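Local coordinates for glycosyltransferase Gtf1 (PDB 5E9T), which belongs to the GT-B class of glycosyltransferases and carries an additional extended beta-sheet domain, at residues 95-100 against 115-120. The protein carries 1 engineered substitution. Residues are numbered along the deposited sequence; the frame is centred on the assembly and turned at random.
Sequences SEKEGK and CYLRQE
Lys97 and Lys100 reach across to the backbone that runs from Leu117 to Glu120, and each places its amine on a carbonyl oxygen. The site lies at the outer edge of the antiparallel sheet of the extended beta-sheet domain of Gtf1. A two-residue turn of type II' geometry, with Gly99 at positive phi followed by Lys100, joins edge strand 94-98 to strand 101-106, and strand 111-117 lies on the far side of 101-106. The turn of the first hairpin therefore meets the chain leaving the third strand.

The backbone of Lys100 makes the central link. Leu117 N donates to Lys100 O at 2.8 Å, and the bond is nearly straight, 167° at the hydrogen. The CA of Tyr116 adds a CA-H...O contact to this same oxygen. CB, CG and CD1 of Leu117 lie beside Lys100 O too. Leu117 also packs on Val102 and on Leu81 of helix 81-86, so this buried side chain touches the turn, strand 101-106 and the helix.

The two lysines approach differently. Lys97 leaves its strand with CG anti to the backbone N (chi1 178°), and the rest of the chain stays extended. Lys97 NZ thus passes Leu117 CD1 and donates to Glu120 O at 3.0 Å, in the carbonyl plane. The Glu120 carboxylate is near but not paired with it. Lys97 NZ lies 4.9 Å from Glu120 OE2, so any attraction is probably long-range, and Glu120 is poorly ordered.

Lys100 instead bends at its third torsion. Its CD and CE lie against the Arg118 carbonyl, while the CB of Arg118 points away from the turn. The bond from Lys100 NZ to Arg118 O is longer, 3.3 Å, with the amine tilted 17° from the carbonyl plane.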
# COMPACT_ATOMS: atom_id res chain seq x y z
N SER A 95 -35.88 -34.18 -14.43
CA SER A 95 -35.73 -32.76 -14.68
C SER A 95 -36.74 -31.99 -13.84
O SER A 95 -37.75 -32.53 -13.39
CB SER A 95 -35.92 -32.43 -16.17
OG SER A 95 -37.03 -31.57 -16.37
N GLU A 96 -36.43 -30.71 -13.61
CA GLU A 96 -37.29 -29.80 -12.88
C GLU A 96 -37.31 -28.48 -13.63
O GLU A 96 -36.29 -28.08 -14.18
CB GLU A 96 -36.78 -29.60 -11.44
CG GLU A 96 -37.83 -29.72 -10.36
CD GLU A 96 -37.23 -29.72 -8.97
OE1 GLU A 96 -36.48 -28.78 -8.64
OE2 GLU A 96 -37.49 -30.68 -8.21
N LYS A 97 -38.46 -27.83 -13.67
CA LYS A 97 -38.54 -26.52 -14.30
C LYS A 97 -39.41 -25.59 -13.47
O LYS A 97 -40.57 -25.90 -13.19
CB LYS A 97 -39.08 -26.60 -15.72
CG LYS A 97 -39.22 -25.24 -16.36
CD LYS A 97 -39.21 -25.31 -17.88
CE LYS A 97 -39.31 -23.92 -18.48
NZ LYS A 97 -38.94 -23.92 -19.92
N GLU A 98 -38.84 -24.45 -13.07
CA GLU A 98 -39.56 -23.43 -12.32
C GLU A 98 -39.22 -22.08 -12.92
O GLU A 98 -38.09 -21.60 -12.75
CB GLU A 98 -39.17 -23.51 -10.85
CG GLU A 98 -40.11 -22.88 -9.88
CD GLU A 98 -39.83 -23.37 -8.48
OE1 GLU A 98 -38.87 -24.15 -8.32
OE2 GLU A 98 -40.56 -22.98 -7.55
N GLY A 99 -40.19 -21.43 -13.56
CA GLY A 99 -39.88 -20.20 -14.27
C GLY A 99 -38.71 -20.42 -15.21
O GLY A 99 -38.69 -21.35 -16.02
N LYS A 100 -37.69 -19.56 -15.08
CA LYS A 100 -36.49 -19.66 -15.90
C LYS A 100 -35.43 -20.60 -15.32
O LYS A 100 -34.41 -20.82 -15.96
CB LYS A 100 -35.88 -18.27 -16.10
CG LYS A 100 -36.93 -17.18 -16.28
CD LYS A 100 -36.42 -16.05 -17.16
CE LYS A 100 -35.49 -15.13 -16.41
NZ LYS A 100 -35.33 -13.84 -17.14
N CYS A 115 -29.79 -24.88 -14.19
CA CYS A 115 -29.64 -24.01 -15.34
C CYS A 115 -30.62 -22.85 -15.24
O CYS A 115 -31.80 -23.05 -14.94
CB CYS A 115 -29.88 -24.78 -16.65
SG CYS A 115 -28.97 -26.32 -16.80
N TYR A 116 -30.12 -21.64 -15.49
CA TYR A 116 -30.94 -20.44 -15.50
C TYR A 116 -31.04 -19.95 -16.94
O TYR A 116 -30.02 -19.62 -17.56
CB TYR A 116 -30.33 -19.36 -14.61
CG TYR A 116 -30.23 -19.76 -13.16
CD1 TYR A 116 -29.18 -20.55 -12.71
CD2 TYR A 116 -31.17 -19.33 -12.23
CE1 TYR A 116 -29.07 -20.92 -11.38
CE2 TYR A 116 -31.07 -19.69 -10.90
CZ TYR A 116 -30.02 -20.48 -10.48
OH TYR A 116 -29.92 -20.85 -9.16
N LEU A 117 -32.26 -19.91 -17.47
CA LEU A 117 -32.41 -19.58 -18.88
C LEU A 117 -32.43 -18.08 -19.10
O LEU A 117 -32.44 -17.27 -18.16
CB LEU A 117 -33.68 -20.20 -19.45
CG LEU A 117 -33.82 -21.71 -19.42
CD1 LEU A 117 -35.18 -22.04 -18.88
CD2 LEU A 117 -33.65 -22.30 -20.81
N ARG A 118 -32.47 -17.70 -20.37
CA ARG A 118 -32.63 -16.30 -20.77
C ARG A 118 -34.12 -15.98 -20.81
O ARG A 118 -34.62 -15.19 -20.01
CB ARG A 118 -31.95 -16.05 -22.11
CG ARG A 118 -32.09 -14.63 -22.60
CD ARG A 118 -31.55 -14.46 -24.00
NE ARG A 118 -31.54 -13.05 -24.40
CZ ARG A 118 -30.98 -12.60 -25.51
NH1 ARG A 118 -30.37 -13.43 -26.34
NH2 ARG A 118 -31.02 -11.30 -25.79
N GLN A 119 -34.83 -16.58 -21.76
CA GLN A 119 -36.28 -16.59 -21.80
C GLN A 119 -36.77 -17.99 -21.43
O GLN A 119 -36.13 -18.99 -21.75
CB GLN A 119 -36.81 -16.21 -23.18
CG GLN A 119 -35.95 -15.20 -23.93
CD GLN A 119 -36.27 -13.76 -23.55
OE1 GLN A 119 -37.19 -13.50 -22.77
NE2 GLN A 119 -35.51 -12.82 -24.10
N GLU A 120 -37.91 -18.04 -20.73
CA GLU A 120 -38.46 -19.33 -20.32
C GLU A 120 -38.92 -20.16 -21.52
O GLU A 120 -38.88 -21.39 -21.47
CB GLU A 120 -39.61 -19.12 -19.34
CG GLU A 120 -40.66 -18.15 -19.83
CD GLU A 120 -41.87 -18.84 -20.45
OE1 GLU A 120 -42.93 -18.21 -20.58
OE2 GLU A 120 -41.75 -20.03 -20.80